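Local coordinates for methyltransferase-like protein of unknown function (Silicibacter pomeroyi DSS-3, PDB 3CVO) that is of unknown function but, with its Rossmann-type class I fold, probably binds S-adenosylmethionine and may transfer its methyl group to an unidentified acceptor, at residues A[148-153]-A[178-183]. Residues are numbered along the deposited sequence; the frame is centred on the assembly and turned at random.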
loop_
_atom_site.group_PDB
_atom_site.type_symbol
_atom_site.label_atom_id
_atom_site.label_comp_id
_atom_site.label_asym_id
_atom_site.label_seq_id
_atom_site.Cartn_x
_atom_site.Cartn_y
_atom_site.Cartn_z
ATOM N N VAL A 148 -19.776 -1.973 10.211
ATOM C CA VAL A 148 -20.491 -2.753 9.185
ATOM C C VAL A 148 -20.461 -4.257 9.449
ATOM O O VAL A 148 -19.665 -4.784 10.256
ATOM C CB VAL A 148 -19.965 -2.468 7.766
ATOM C CG1 VAL A 148 -19.967 -0.976 7.478
ATOM C CG2 VAL A 148 -18.580 -3.062 7.542
ATOM N N THR A 149 -21.388 -4.942 8.786
ATOM C CA THR A 149 -21.296 -6.388 8.618
ATOM C C THR A 149 -20.546 -6.674 7.349
ATOM O O THR A 149 -20.807 -6.087 6.301
ATOM C CB THR A 149 -22.689 -7.050 8.529
ATOM O OG1 THR A 149 -23.367 -6.819 9.750
ATOM C CG2 THR A 149 -22.579 -8.570 8.268
ATOM N N LEU A 150 -19.569 -7.557 7.481
ATOM C CA LEU A 150 -18.820 -8.088 6.327
ATOM C C LEU A 150 -19.028 -9.573 6.231
ATOM O O LEU A 150 -18.889 -10.329 7.180
ATOM C CB LEU A 150 -17.321 -7.704 6.386
ATOM C CG LEU A 150 -16.564 -8.088 5.104
ATOM C CD1 LEU A 150 -15.539 -6.999 4.728
ATOM C CD2 LEU A 150 -15.889 -9.436 5.174
ATOM N N LEU A 151 -19.450 -10.002 5.053
ATOM C CA LEU A 151 -19.642 -11.414 4.759
ATOM C C LEU A 151 -18.529 -11.850 3.809
ATOM O O LEU A 151 -18.310 -11.253 2.756
ATOM C CB LEU A 151 -21.005 -11.654 4.100
ATOM C CG LEU A 151 -22.269 -11.153 4.807
ATOM C CD1 LEU A 151 -23.518 -11.367 3.954
ATOM C CD2 LEU A 151 -22.389 -11.770 6.230
ATOM N N PHE A 152 -17.789 -12.853 4.217
ATOM C CA PHE A 152 -16.618 -13.289 3.460
ATOM C C PHE A 152 -16.913 -14.737 3.034
ATOM O O PHE A 152 -16.900 -15.674 3.839
ATOM C CB PHE A 152 -15.400 -13.182 4.365
ATOM C CG PHE A 152 -14.034 -13.311 3.691
ATOM C CD1 PHE A 152 -13.773 -14.286 2.771
ATOM C CD2 PHE A 152 -12.993 -12.452 4.045
ATOM C CE1 PHE A 152 -12.513 -14.436 2.210
ATOM C CE2 PHE A 152 -11.731 -12.589 3.494
ATOM C CZ PHE A 152 -11.498 -13.586 2.561
ATOM N N ASP A 153 -17.171 -14.917 1.750
ATOM C CA ASP A 153 -17.498 -16.247 1.247
ATOM C C ASP A 153 -16.258 -17.120 1.031
ATOM O O ASP A 153 -15.173 -16.621 0.721
ATOM C CB ASP A 153 -18.300 -16.178 -0.032
ATOM C CG ASP A 153 -19.116 -17.443 -0.276
ATOM O OD1 ASP A 153 -19.338 -18.283 0.658
ATOM O OD2 ASP A 153 -19.560 -17.591 -1.427
ATOM N N ALA A 178 -18.189 -16.570 6.388
ATOM C CA ALA A 178 -17.804 -15.830 7.596
ATOM C C ALA A 178 -18.529 -14.501 7.650
ATOM O O ALA A 178 -18.500 -13.703 6.718
ATOM C CB ALA A 178 -16.272 -15.603 7.643
ATOM N N ALA A 179 -19.206 -14.288 8.761
ATOM C CA ALA A 179 -19.849 -13.026 9.080
ATOM C C ALA A 179 -19.069 -12.307 10.179
ATOM O O ALA A 179 -18.865 -12.821 11.290
ATOM C CB ALA A 179 -21.297 -13.264 9.524
ATOM N N PHE A 180 -18.590 -11.119 9.826
ATOM C CA PHE A 180 -17.819 -10.250 10.709
ATOM C C PHE A 180 -18.569 -8.979 11.073
ATOM O O PHE A 180 -19.263 -8.383 10.254
ATOM C CB PHE A 180 -16.532 -9.801 10.035
ATOM C CG PHE A 180 -15.566 -10.903 9.699
ATOM C CD1 PHE A 180 -15.602 -11.533 8.446
ATOM C CD2 PHE A 180 -14.591 -11.268 10.615
ATOM C CE1 PHE A 180 -14.670 -12.516 8.138
ATOM C CE2 PHE A 180 -13.664 -12.222 10.315
ATOM C CZ PHE A 180 -13.694 -12.852 9.083
ATOM N N GLN A 181 -18.446 -8.587 12.336
ATOM C CA GLN A 181 -18.894 -7.298 12.773
ATOM C C GLN A 181 -17.656 -6.380 12.813
ATOM O O GLN A 181 -16.849 -6.467 13.717
ATOM C CB GLN A 181 -19.538 -7.393 14.156
ATOM C CG GLN A 181 -20.444 -6.203 14.408
ATOM C CD GLN A 181 -21.514 -6.049 13.319
ATOM O OE1 GLN A 181 -22.037 -7.052 12.794
ATOM N NE2 GLN A 181 -21.828 -4.794 12.954
ATOM N N VAL A 182 -17.539 -5.518 11.820
ATOM C CA VAL A 182 -16.323 -4.719 11.594
ATOM C C VAL A 182 -16.463 -3.307 12.111
ATOM O O VAL A 182 -17.442 -2.610 11.845
ATOM C CB VAL A 182 -15.939 -4.705 10.077
ATOM C CG1 VAL A 182 -14.523 -4.083 9.866
ATOM C CG2 VAL A 182 -15.969 -6.091 9.523
ATOM N N GLU A 183 -15.458 -2.880 12.859
ATOM C CA GLU A 183 -15.438 -1.555 13.423
ATOM C C GLU A 183 -14.294 -0.787 12.810
ATOM O O GLU A 183 -13.282 -1.385 12.398
ATOM C CB GLU A 183 -15.190 -1.630 14.910
ATOM C CG GLU A 183 -16.031 -2.636 15.635
ATOM C CD GLU A 183 -17.020 -1.996 16.542
ATOM O OE1 GLU A 183 -16.863 -0.788 16.807
ATOM O OE2 GLU A 183 -17.950 -2.691 17.001
#
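Leu150 and Phe180 are a hydrogen-bonded antiparallel pair whose side chains run side by side, pointing the same way. Leu150 N gives to Phe180 O at 2.9 Å, and Phe180 N returns a nearly straight bond to Leu150 O at 2.8 Å. Followed outward from CB, Phe180 meets strand 148-152 along one side: CB comes close to Leu150 O, CD1 is near both Leu150 O and, at 3.9 Å, Leu150 CD2, and CE1 reaches Phe152 CB at 3.9 Å. With CG beside its own backbone N (chi1 -63°) the ring lies alongside that strand, and chi2 of 92° turns its CD1-CE1 edge there, with Leu150 O and Phe152 CB near the ring plane. Tyr155 adds an edge-to-face contact to this ring. Val148 with Val182 and Phe152 with Ala178 repeat the paired backbone bonds, and Val182 CG2 leans on Leu150 CB at 3.8 Å. Strands 148-152 and 177-182 are the fifth and seventh of the Rossmann-like methyltransferase sheet, in the order 3-2-1-4-5-7-6, where the seventh runs antiparallel to the parallel strands; the axes of the two short segments differ by 155° in direction. Helices 133-143 and 165-168 pack against the face carrying Val148, Leu150 and Val182. On the other face the pairs are non-hydrogen-bonded. There Leu151 CD2 meets Ala179 CB at 3.8 Å, while Gln181, bent at chi2, folds its amide back toward strand 148-152, bringing OE1 3.3 Å from Thr149 OG1, a weak hydrogen bond. Leu151 CA approaches Ala178 O at 3.2 Å in a CA-H...O contact.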